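Local coordinates for SPBc2 prophage-derived uncharacterized protein YomS (Bacillus subtilis, PDB 6I5O) that is of unknown function but comes from a prophage lytic cassette and assembles here as five copies of an all-beta chain, at residues E32-H37 and G95-M100; L41-S46 and V110-I115; K55-D60 and M100-S105; T71-F76 and Y88-I93. One frame throughout, in Å; residues are numbered along the deposited sequence. Where two conformers were deposited one is given.

In the fold
All four contacts belong to one antiparallel sheet, and no active site or ligand is known to orient them. Contacts 1 and 3 share strand 98-107, their centres about 12 Å apart; it pairs with 33-34 and with 51-59, and V59 N lies 2.9 Å from K98 O. Contacts 2 and 4, about 11 Å apart between centres, meet where strands 40-46 and 87-92 run side by side, with T42 OG1 2.6 Å from D90 OD1. Aromatic rings knit the rest: F101 of contact 3 packs against V43 of contact 2 and F91 of 88-93, and F56 meets both F91 and W89. Contacts 2 and 4 also touch the third subunit, contacts 1 and 3 the second.

Contact 1: residues E32-H37 and G95-M100; sequences EFVVGH and GLFKVM
V35 packs hard against the backbone ahead of strand 98-107. Its CB stands 3.2 Å from L96 O, and CG2, anti to the carbonyl carbon of V35, is 3.4 Å from the same oxygen, which the L96 carbonyl points at the valine. CG2 also reaches L96 CB and, more distantly, V99 CG1. On the same buried side F33 CB meets V99 CG2 at 3.9 Å. With chi1 at -179° the F33 ring swings anti to its own N and leads away from V99, whose CG2 sits at the ring's edge, near its plane; the ring itself meets F18.

The backbone frame is a short antiparallel pairing of two residue pairs, strand 33-34 laid along the start of strand 98-107. F33 and V99 form the hydrogen-bonded pair, joined in both directions, while V34 and K98 make the non-hydrogen-bonded one. Past the strand, V35 N gives a nearly straight bond of 2.9 Å to F97 O. K98 CA adds a short C-H contact to F33 O. The other flank of strand 98-107 belongs to strand 51-59.

The V34 and K98 face is looser and borders solvent: V34 is exposed, and E32, F97 and K98 partly so. V34 CG1 only grazes the F97 ring, 4.4 Å from CE1. K98, almost fully extended, passes V34 CG2 with its CE and carries NZ to a salt bridge with E32 OE1 at 2.7 Å, arriving from above the carboxylate plane, 38° out of it. At the turn end a water accepts from G36 N and donates to F97 O.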
# COMPACT_ATOMS: atom_id res chain seq x y z
N GLU A 32 -27.65 3.07 3.10
CA GLU A 32 -26.49 3.32 2.22
C GLU A 32 -25.56 4.30 2.89
O GLU A 32 -26.00 5.31 3.49
CB GLU A 32 -26.96 3.95 0.90
CG GLU A 32 -27.81 3.01 0.07
CD GLU A 32 -28.30 3.64 -1.22
OE1 GLU A 32 -28.71 4.78 -1.19
OE2 GLU A 32 -28.29 3.01 -2.20
N PHE A 33 -24.26 4.05 2.78
CA PHE A 33 -23.25 4.93 3.38
C PHE A 33 -22.71 5.85 2.29
O PHE A 33 -22.22 5.33 1.28
CB PHE A 33 -22.13 4.14 4.02
CG PHE A 33 -21.10 5.02 4.65
CD1 PHE A 33 -21.39 5.69 5.81
CD2 PHE A 33 -19.82 5.18 4.09
CE1 PHE A 33 -20.44 6.53 6.41
CE2 PHE A 33 -18.90 6.01 4.72
CZ PHE A 33 -19.25 6.72 5.85
N VAL A 34 -22.80 7.13 2.54
CA VAL A 34 -22.16 8.16 1.70
C VAL A 34 -20.70 8.23 2.08
O VAL A 34 -20.36 8.60 3.22
CB VAL A 34 -22.86 9.50 1.84
CG1 VAL A 34 -22.14 10.63 1.09
CG2 VAL A 34 -24.31 9.38 1.40
N VAL A 35 -19.81 7.88 1.14
CA VAL A 35 -18.37 7.74 1.45
C VAL A 35 -17.78 9.05 1.94
O VAL A 35 -16.93 9.01 2.84
CB VAL A 35 -17.69 7.17 0.20
CG1 VAL A 35 -16.17 7.23 0.40
CG2 VAL A 35 -18.15 5.73 -0.07
N GLY A 36 -18.15 10.18 1.34
CA GLY A 36 -17.62 11.46 1.82
C GLY A 36 -16.10 11.51 1.71
O GLY A 36 -15.61 11.30 0.58
N HIS A 37 -15.43 11.80 2.81
CA HIS A 37 -13.96 11.93 2.78
C HIS A 37 -13.26 10.64 3.13
O HIS A 37 -12.02 10.68 3.27
CB HIS A 37 -13.52 13.12 3.61
CG HIS A 37 -13.77 13.03 5.07
ND1 HIS A 37 -14.22 14.12 5.76
CD2 HIS A 37 -13.57 12.01 5.95
CE1 HIS A 37 -14.26 13.81 7.05
NE2 HIS A 37 -13.91 12.50 7.18
N GLY A 95 -12.87 6.11 -3.98
CA GLY A 95 -13.41 6.67 -5.22
C GLY A 95 -14.86 6.35 -5.49
O GLY A 95 -15.29 6.48 -6.67
N LEU A 96 -15.60 5.97 -4.47
CA LEU A 96 -17.01 5.55 -4.63
C LEU A 96 -17.91 6.60 -4.02
O LEU A 96 -17.55 7.23 -3.03
CB LEU A 96 -17.28 4.23 -3.92
CG LEU A 96 -16.41 3.07 -4.35
CD1 LEU A 96 -16.76 1.84 -3.52
CD2 LEU A 96 -16.59 2.76 -5.85
N PHE A 97 -19.12 6.80 -4.56
CA PHE A 97 -20.10 7.70 -3.95
C PHE A 97 -20.75 7.07 -2.71
O PHE A 97 -20.73 7.64 -1.63
CB PHE A 97 -21.15 8.06 -4.98
CG PHE A 97 -22.31 8.84 -4.39
CD1 PHE A 97 -22.09 10.06 -3.78
CD2 PHE A 97 -23.61 8.35 -4.51
CE1 PHE A 97 -23.18 10.75 -3.23
CE2 PHE A 97 -24.69 9.11 -4.07
CZ PHE A 97 -24.45 10.26 -3.38
N LYS A 98 -21.27 5.85 -2.88
CA LYS A 98 -22.01 5.16 -1.80
C LYS A 98 -21.61 3.70 -1.79
O LYS A 98 -21.19 3.15 -2.81
CB LYS A 98 -23.51 5.20 -2.01
CG LYS A 98 -24.19 6.45 -1.51
CD LYS A 98 -25.66 6.43 -1.85
CE LYS A 98 -26.47 7.39 -1.01
NZ LYS A 98 -27.90 7.30 -1.36
N VAL A 99 -21.78 3.09 -0.61
CA VAL A 99 -21.70 1.62 -0.51
C VAL A 99 -22.97 1.10 0.18
O VAL A 99 -23.58 1.83 0.98
CB VAL A 99 -20.40 1.16 0.19
CG1 VAL A 99 -19.17 1.48 -0.64
CG2 VAL A 99 -20.27 1.74 1.56
N MET A 100 -23.29 -0.13 -0.14
CA MET A 100 -24.52 -0.80 0.30
C MET A 100 -24.21 -2.28 0.51
O MET A 100 -23.46 -2.86 -0.27
CB MET A 100 -25.61 -0.62 -0.76
CG MET A 100 -26.79 -1.53 -0.51
SD MET A 100 -27.90 -1.70 -1.93
CE MET A 100 -28.51 -0.06 -1.88
O HOH W 1 -19.49 10.23 -1.21

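Contact 2: residues L41-S46 and V110-I115; sequences LTVKIS and VTVKGI
V43 and V112 press together through their CG1 methyls, 3.4 Å apart, closer than carbon atoms normally pack. Both CG1 atoms lie anti to their own backbone N (177° and -176°), and the two side chains slant across one another. Nearby, L41 swings CD1 over G114, 4.0 Å from its CA. F101 lies beyond, touching L41, V43 and V112 on this buried face.

Backbone hydrogen bonding is regular: the strands form an antiparallel beta pair in which T42-I115, K44-K113 and S46-T111 are each bonded twice, with V43-G114 and I45-V112 as the non-hydrogen-bonded pairs between. The bond from K44 N to K113 O, 2.8 Å, is almost linear at both ends. T111 N reaches S46 O differently, from above the carbonyl plane. C-H contacts fill the spaces between, the shortest from G114 CA to T42 O at 3.1 Å; here the two strands approach to 4.2 Å between the CA atoms of V43 and G114.

On the opposite face, T42 and K44 find polar partners outside the pair. T42 OG1 takes a hydrogen from a water, 2.9 Å away, that also donates to I115 O, and it is hydrogen-bonded to D90 on the adjoining strand 87-92. K44, bent at two torsions, carries NZ to salt bridges with E64 and D60 of the third subunit. S46 OG, in the conformer modelled, rests 3.4 Å from T111 CB.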
# COMPACT_ATOMS: atom_id res chain seq x y z
N LEU A 41 -13.15 0.94 4.33
CA LEU A 41 -14.27 0.41 5.13
C LEU A 41 -13.96 -1.00 5.56
O LEU A 41 -13.52 -1.80 4.75
CB LEU A 41 -15.51 0.40 4.25
CG LEU A 41 -16.74 -0.34 4.73
CD1 LEU A 41 -17.36 0.25 5.95
CD2 LEU A 41 -17.78 -0.41 3.63
N THR A 42 -14.30 -1.28 6.81
CA THR A 42 -14.32 -2.67 7.30
C THR A 42 -15.73 -2.95 7.78
O THR A 42 -16.21 -2.27 8.70
CB THR A 42 -13.31 -2.88 8.42
OG1 THR A 42 -11.99 -2.60 7.93
CG2 THR A 42 -13.33 -4.31 8.93
N VAL A 43 -16.37 -3.95 7.20
CA VAL A 43 -17.75 -4.37 7.56
C VAL A 43 -17.68 -5.61 8.43
O VAL A 43 -16.95 -6.55 8.09
CB VAL A 43 -18.55 -4.68 6.28
CG1 VAL A 43 -19.93 -5.18 6.61
CG2 VAL A 43 -18.67 -3.45 5.44
N LYS A 44 -18.45 -5.62 9.51
CA LYS A 44 -18.63 -6.80 10.36
C LYS A 44 -20.03 -7.35 10.10
O LYS A 44 -21.05 -6.62 10.25
CB LYS A 44 -18.46 -6.45 11.83
CG LYS A 44 -18.75 -7.58 12.78
CD LYS A 44 -17.76 -8.73 12.68
CE LYS A 44 -18.20 -10.02 13.38
NZ LYS A 44 -18.33 -9.82 14.83
N ILE A 45 -20.08 -8.63 9.78
CA ILE A 45 -21.37 -9.36 9.64
C ILE A 45 -21.53 -10.19 10.91
O ILE A 45 -20.65 -11.01 11.22
CB ILE A 45 -21.37 -10.21 8.36
CG1 ILE A 45 -21.26 -9.30 7.14
CG2 ILE A 45 -22.61 -11.07 8.26
CD1 ILE A 45 -20.82 -9.99 5.91
N SER A 46 -22.61 -9.94 11.64
CA SER A 46 -22.82 -10.53 12.98
C SER A 46 -24.30 -10.91 13.16
O SER A 46 -25.09 -10.87 12.20
CB SER A 46 -22.35 -9.55 14.06
OG SER A 46 -23.25 -8.43 14.09
N VAL A 110 -29.50 -10.83 11.23
CA VAL A 110 -28.13 -10.52 10.78
C VAL A 110 -27.94 -9.02 10.93
O VAL A 110 -28.81 -8.23 10.53
CB VAL A 110 -27.86 -11.05 9.36
CG1 VAL A 110 -28.72 -10.38 8.31
CG2 VAL A 110 -26.38 -10.93 9.00
N THR A 111 -26.80 -8.67 11.51
CA THR A 111 -26.38 -7.26 11.70
C THR A 111 -25.21 -6.99 10.75
O THR A 111 -24.34 -7.87 10.57
CB THR A 111 -26.14 -6.99 13.18
OG1 THR A 111 -27.40 -6.94 13.87
CG2 THR A 111 -25.38 -5.72 13.42
N VAL A 112 -25.19 -5.81 10.18
CA VAL A 112 -24.10 -5.41 9.23
C VAL A 112 -23.69 -4.02 9.64
O VAL A 112 -24.48 -3.09 9.45
CB VAL A 112 -24.52 -5.51 7.76
CG1 VAL A 112 -23.35 -5.19 6.86
CG2 VAL A 112 -25.09 -6.87 7.43
N LYS A 113 -22.46 -3.87 10.14
CA LYS A 113 -22.00 -2.59 10.71
C LYS A 113 -20.60 -2.34 10.23
O LYS A 113 -19.87 -3.29 10.04
CB LYS A 113 -22.05 -2.58 12.23
CG LYS A 113 -23.44 -2.72 12.82
CD LYS A 113 -23.51 -2.71 14.29
CE LYS A 113 -24.93 -2.60 14.78
NZ LYS A 113 -25.00 -2.72 16.27
N GLY A 114 -20.24 -1.09 9.97
CA GLY A 114 -18.87 -0.82 9.49
C GLY A 114 -18.19 0.23 10.29
O GLY A 114 -18.80 1.02 11.02
N ILE A 115 -16.88 0.21 10.14
CA ILE A 115 -16.00 1.32 10.59
C ILE A 115 -15.28 1.79 9.31
O ILE A 115 -14.73 1.00 8.55
CB ILE A 115 -14.99 0.87 11.65
CG1 ILE A 115 -15.73 0.50 12.92
CG2 ILE A 115 -13.95 1.94 11.90
CD1 ILE A 115 -14.88 -0.20 13.98
O HOH W 2 -11.80 0.32 7.58

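Contact 3: residues K55-D60 and M100-S105; sequences KFYAVD and MFEVVS
Y57 and F56 of strand 51-59 face M100 and F101 of strand 98-107 as consecutive antiparallel beta pairs. Y57-M100 and K55-E102 are the hydrogen-bonded ones, each with two backbone bonds; F56-F101 lies between. Farther along, strand 98-107 carries a classic beta bulge, V104 and S105 together facing E53.

The tyrosine can be followed outward. Y57 CB lies 3.7 Å from M100 O. That oxygen also takes the backbone hydrogen of the tyrosine. CG stands anti to the carbonyl carbon, chi1 -71°, which keeps the ring beside its own N and brings M100 O to the ring edge, near its plane. Farther out, CE2 comes within 3.4 Å of E102 OE1, and the ring and carboxylate planes are 42° apart. At the tip, OH is 2.6 Å from a water that donates to E102 OE1, closing a bridge from phenol to carboxylate. K65 serves both groups, with a salt bridge to E102 and a cation-pi contact with the Y57 ring.

On the buried face F56 CD1 touches F101 CD2 at 3.5 Å. The two rings cross at an oblique 49°, and F91 meets each of them edge-to-face. On the Y57 face again, V59 CG2 meets M100 CB at one end. At the bulge end, K55 sends NZ to E53, while its CG rests 3.7 Å from V104 CG2.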
# COMPACT_ATOMS: atom_id res chain seq x y z
N LYS A 55 -24.79 -9.46 -0.17
CA LYS A 55 -24.05 -9.03 -1.39
C LYS A 55 -23.55 -7.61 -1.19
O LYS A 55 -24.20 -6.75 -0.61
CB LYS A 55 -24.97 -9.06 -2.61
CG LYS A 55 -25.19 -10.49 -3.10
CD LYS A 55 -25.95 -10.51 -4.39
CE LYS A 55 -25.58 -11.67 -5.30
NZ LYS A 55 -26.68 -12.63 -5.26
N PHE A 56 -22.31 -7.39 -1.64
CA PHE A 56 -21.57 -6.14 -1.41
C PHE A 56 -21.68 -5.27 -2.64
O PHE A 56 -21.42 -5.78 -3.75
CB PHE A 56 -20.11 -6.45 -1.14
CG PHE A 56 -19.78 -7.56 -0.17
CD1 PHE A 56 -20.65 -7.93 0.84
CD2 PHE A 56 -18.57 -8.22 -0.26
CE1 PHE A 56 -20.29 -8.93 1.72
CE2 PHE A 56 -18.21 -9.24 0.62
CZ PHE A 56 -19.09 -9.60 1.59
N TYR A 57 -22.08 -4.01 -2.48
CA TYR A 57 -22.30 -3.13 -3.64
C TYR A 57 -21.70 -1.75 -3.43
O TYR A 57 -21.70 -1.14 -2.35
CB TYR A 57 -23.80 -2.93 -3.91
CG TYR A 57 -24.46 -4.15 -4.45
CD1 TYR A 57 -24.22 -4.59 -5.72
CD2 TYR A 57 -25.36 -4.88 -3.69
CE1 TYR A 57 -24.84 -5.67 -6.29
CE2 TYR A 57 -26.00 -5.97 -4.23
CZ TYR A 57 -25.72 -6.39 -5.52
OH TYR A 57 -26.34 -7.48 -6.07
N ALA A 58 -21.16 -1.24 -4.54
CA ALA A 58 -20.93 0.19 -4.75
C ALA A 58 -22.15 0.78 -5.44
O ALA A 58 -22.74 0.10 -6.29
CB ALA A 58 -19.68 0.40 -5.56
N VAL A 59 -22.51 2.00 -5.08
CA VAL A 59 -23.69 2.65 -5.66
C VAL A 59 -23.28 4.04 -6.15
O VAL A 59 -22.68 4.77 -5.41
CB VAL A 59 -24.85 2.72 -4.65
CG1 VAL A 59 -26.09 3.35 -5.30
CG2 VAL A 59 -25.16 1.37 -4.08
N ASP A 60 -23.63 4.37 -7.38
CA ASP A 60 -23.30 5.69 -7.92
C ASP A 60 -24.41 6.71 -7.66
O ASP A 60 -25.43 6.39 -7.06
CB ASP A 60 -22.87 5.60 -9.39
CG ASP A 60 -23.93 5.34 -10.42
OD1 ASP A 60 -25.13 5.42 -10.05
OD2 ASP A 60 -23.55 5.11 -11.64
N MET A 100 -23.29 -0.13 -0.14
CA MET A 100 -24.52 -0.80 0.30
C MET A 100 -24.21 -2.28 0.51
O MET A 100 -23.46 -2.86 -0.27
CB MET A 100 -25.61 -0.62 -0.76
CG MET A 100 -26.79 -1.53 -0.51
SD MET A 100 -27.90 -1.70 -1.93
CE MET A 100 -28.51 -0.06 -1.88
N PHE A 101 -24.77 -2.87 1.55
CA PHE A 101 -24.59 -4.31 1.87
C PHE A 101 -25.97 -4.92 1.94
O PHE A 101 -26.64 -4.74 2.99
CB PHE A 101 -23.83 -4.44 3.19
CG PHE A 101 -22.41 -4.04 2.98
CD1 PHE A 101 -22.03 -2.69 2.98
CD2 PHE A 101 -21.47 -4.98 2.56
CE1 PHE A 101 -20.77 -2.31 2.57
CE2 PHE A 101 -20.20 -4.59 2.19
CZ PHE A 101 -19.86 -3.27 2.18
N GLU A 102 -26.39 -5.56 0.88
CA GLU A 102 -27.77 -6.05 0.73
C GLU A 102 -27.91 -7.41 1.42
O GLU A 102 -27.12 -8.34 1.12
CB GLU A 102 -28.11 -6.22 -0.74
CG GLU A 102 -29.53 -6.76 -0.95
CD GLU A 102 -29.98 -6.76 -2.38
OE1 GLU A 102 -29.23 -6.26 -3.26
OE2 GLU A 102 -31.17 -7.07 -2.59
N VAL A 103 -28.93 -7.53 2.29
CA VAL A 103 -29.34 -8.85 2.80
C VAL A 103 -30.25 -9.44 1.73
O VAL A 103 -31.42 -8.99 1.61
CB VAL A 103 -30.02 -8.73 4.17
CG1 VAL A 103 -30.57 -10.07 4.63
CG2 VAL A 103 -29.08 -8.14 5.20
N VAL A 104 -29.72 -10.37 0.95
CA VAL A 104 -30.48 -11.03 -0.13
C VAL A 104 -31.43 -12.06 0.50
O VAL A 104 -32.58 -12.24 0.01
CB VAL A 104 -29.50 -11.70 -1.11
CG1 VAL A 104 -30.22 -12.56 -2.14
CG2 VAL A 104 -28.69 -10.65 -1.79
N SER A 105 -30.98 -12.74 1.55
CA SER A 105 -31.75 -13.77 2.23
C SER A 105 -31.24 -13.88 3.65
O SER A 105 -30.06 -13.59 3.90
CB SER A 105 -31.70 -15.10 1.51
OG SER A 105 -30.41 -15.62 1.51
O HOH W 3 -28.69 -8.24 -5.20

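Contact 4: residues T71-F76 and Y88-I93; sequences TNKTDF and YWDFDI
N72 sets its CB over one face of the W89 indole. The ring contact is CH-pi: N72 CB sits 3.7 Å from the centroid of the W89 six-membered ring, almost on its normal. The N72 amide, turned 52° to the ring plane, brings ND2 to 3.7 Å from W89 CZ2. On the other face of the sheet K73 CD packs on Y88 CB.

The charged pair lies there too. The K73 chain, bent at chi3 and chi4, crosses the aspartate at about a right angle and brings NZ to the syn lone pair of D90 OD2, 2.8 Å away, in a salt bridge. D90 OD1 is held by T42.

Among backbone bonds, T71 and D90 are joined twice, and K73 N donates to Y88 O.

Side chain meets backbone where N72 OD1 accepts from T74 N at 2.8 Å, an Asx turn that ends the strand. A water donates to N72 OD1 and T74 OG1 and accepts from Y88 N, tying the turn to the neighbouring strand.

Strand 87-92 is flanked by 65-72 and by 40-46, where the backbones of W89 and F91 hydrogen-bond those of V43 and L41, respectively, while K73 NZ also reaches D92 O of the third subunit.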
# COMPACT_ATOMS: atom_id res chain seq x y z
N THR A 71 -11.90 -7.93 0.91
CA THR A 71 -10.96 -8.94 1.44
C THR A 71 -11.44 -9.39 2.81
O THR A 71 -11.66 -8.56 3.69
CB THR A 71 -9.54 -8.41 1.50
OG1 THR A 71 -9.18 -7.93 0.18
CG2 THR A 71 -8.56 -9.46 1.96
N ASN A 72 -11.57 -10.71 2.97
CA ASN A 72 -11.99 -11.31 4.26
C ASN A 72 -10.80 -11.25 5.21
O ASN A 72 -9.73 -11.80 4.85
CB ASN A 72 -12.51 -12.71 3.98
CG ASN A 72 -13.02 -13.46 5.18
OD1 ASN A 72 -12.54 -13.27 6.30
ND2 ASN A 72 -14.00 -14.35 4.97
N LYS A 73 -10.98 -10.65 6.38
CA LYS A 73 -9.82 -10.48 7.30
C LYS A 73 -9.44 -11.80 7.96
O LYS A 73 -8.33 -11.84 8.55
CB LYS A 73 -10.09 -9.44 8.37
CG LYS A 73 -10.28 -8.05 7.84
CD LYS A 73 -10.41 -7.00 8.88
CE LYS A 73 -9.12 -6.57 9.50
NZ LYS A 73 -8.39 -5.72 8.52
N THR A 74 -10.24 -12.85 7.90
CA THR A 74 -9.91 -14.14 8.51
C THR A 74 -8.91 -14.89 7.65
O THR A 74 -7.96 -15.54 8.21
CB THR A 74 -11.15 -14.98 8.83
OG1 THR A 74 -11.85 -14.29 9.89
CG2 THR A 74 -10.80 -16.38 9.25
N ASP A 75 -9.11 -14.92 6.35
CA ASP A 75 -8.30 -15.81 5.48
C ASP A 75 -7.73 -15.09 4.25
O ASP A 75 -7.19 -15.78 3.37
CB ASP A 75 -9.16 -17.00 5.11
CG ASP A 75 -10.43 -16.66 4.37
OD1 ASP A 75 -10.61 -15.49 3.95
OD2 ASP A 75 -11.31 -17.56 4.23
N PHE A 76 -7.91 -13.79 4.14
CA PHE A 76 -7.49 -12.96 3.00
C PHE A 76 -8.17 -13.42 1.70
O PHE A 76 -7.68 -13.02 0.64
CB PHE A 76 -5.95 -12.93 2.88
CG PHE A 76 -5.28 -12.21 4.00
CD1 PHE A 76 -5.66 -10.93 4.35
CD2 PHE A 76 -4.33 -12.82 4.79
CE1 PHE A 76 -5.05 -10.24 5.37
CE2 PHE A 76 -3.69 -12.12 5.79
CZ PHE A 76 -4.05 -10.83 6.11
N TYR A 88 -15.27 -10.20 9.09
CA TYR A 88 -14.90 -8.83 8.70
C TYR A 88 -14.49 -8.84 7.23
O TYR A 88 -13.68 -9.71 6.80
CB TYR A 88 -13.73 -8.33 9.53
CG TYR A 88 -14.09 -8.03 10.97
CD1 TYR A 88 -14.57 -6.79 11.38
CD2 TYR A 88 -13.81 -8.97 11.93
CE1 TYR A 88 -14.84 -6.51 12.71
CE2 TYR A 88 -14.08 -8.70 13.26
CZ TYR A 88 -14.59 -7.50 13.66
OH TYR A 88 -14.81 -7.26 14.99
N TRP A 89 -14.94 -7.82 6.50
CA TRP A 89 -14.55 -7.63 5.09
C TRP A 89 -14.03 -6.21 4.92
O TRP A 89 -14.70 -5.24 5.33
CB TRP A 89 -15.74 -7.86 4.18
CG TRP A 89 -16.16 -9.28 4.08
CD1 TRP A 89 -17.03 -9.94 4.90
CD2 TRP A 89 -15.73 -10.23 3.10
NE1 TRP A 89 -17.13 -11.25 4.51
CE2 TRP A 89 -16.35 -11.44 3.41
CE3 TRP A 89 -14.87 -10.16 1.99
CZ2 TRP A 89 -16.18 -12.59 2.63
CZ3 TRP A 89 -14.68 -11.30 1.24
CH2 TRP A 89 -15.36 -12.48 1.54
N ASP A 90 -12.89 -6.09 4.27
CA ASP A 90 -12.19 -4.81 4.03
C ASP A 90 -12.39 -4.35 2.59
O ASP A 90 -12.25 -5.17 1.66
CB ASP A 90 -10.71 -4.95 4.27
CG ASP A 90 -10.28 -4.98 5.69
OD1 ASP A 90 -11.10 -4.64 6.59
OD2 ASP A 90 -9.13 -5.48 5.88
N PHE A 91 -12.65 -3.06 2.44
CA PHE A 91 -12.92 -2.47 1.11
C PHE A 91 -12.18 -1.17 0.97
O PHE A 91 -12.07 -0.39 1.90
CB PHE A 91 -14.41 -2.17 0.92
CG PHE A 91 -15.31 -3.35 1.08
CD1 PHE A 91 -15.77 -3.75 2.31
CD2 PHE A 91 -15.62 -4.12 -0.03
CE1 PHE A 91 -16.57 -4.86 2.43
CE2 PHE A 91 -16.43 -5.24 0.08
CZ PHE A 91 -16.88 -5.60 1.32
N ASP A 92 -11.68 -0.95 -0.24
CA ASP A 92 -11.13 0.36 -0.67
C ASP A 92 -12.27 1.13 -1.33
O ASP A 92 -12.77 0.70 -2.38
CB ASP A 92 -9.95 0.19 -1.60
CG ASP A 92 -9.42 1.50 -2.17
OD1 ASP A 92 -9.88 2.64 -1.83
OD2 ASP A 92 -8.48 1.38 -3.00
N ILE A 93 -12.71 2.19 -0.66
CA ILE A 93 -13.94 2.90 -1.07
C ILE A 93 -13.68 4.34 -1.47
O ILE A 93 -14.65 5.06 -1.75
CB ILE A 93 -14.97 2.84 0.07
CG1 ILE A 93 -14.51 3.63 1.32
CG2 ILE A 93 -15.39 1.42 0.39
CD1 ILE A 93 -15.57 3.88 2.34
O HOH W 4 -10.09 -5.31 -0.25
O HOH W 5 -13.46 -12.31 8.81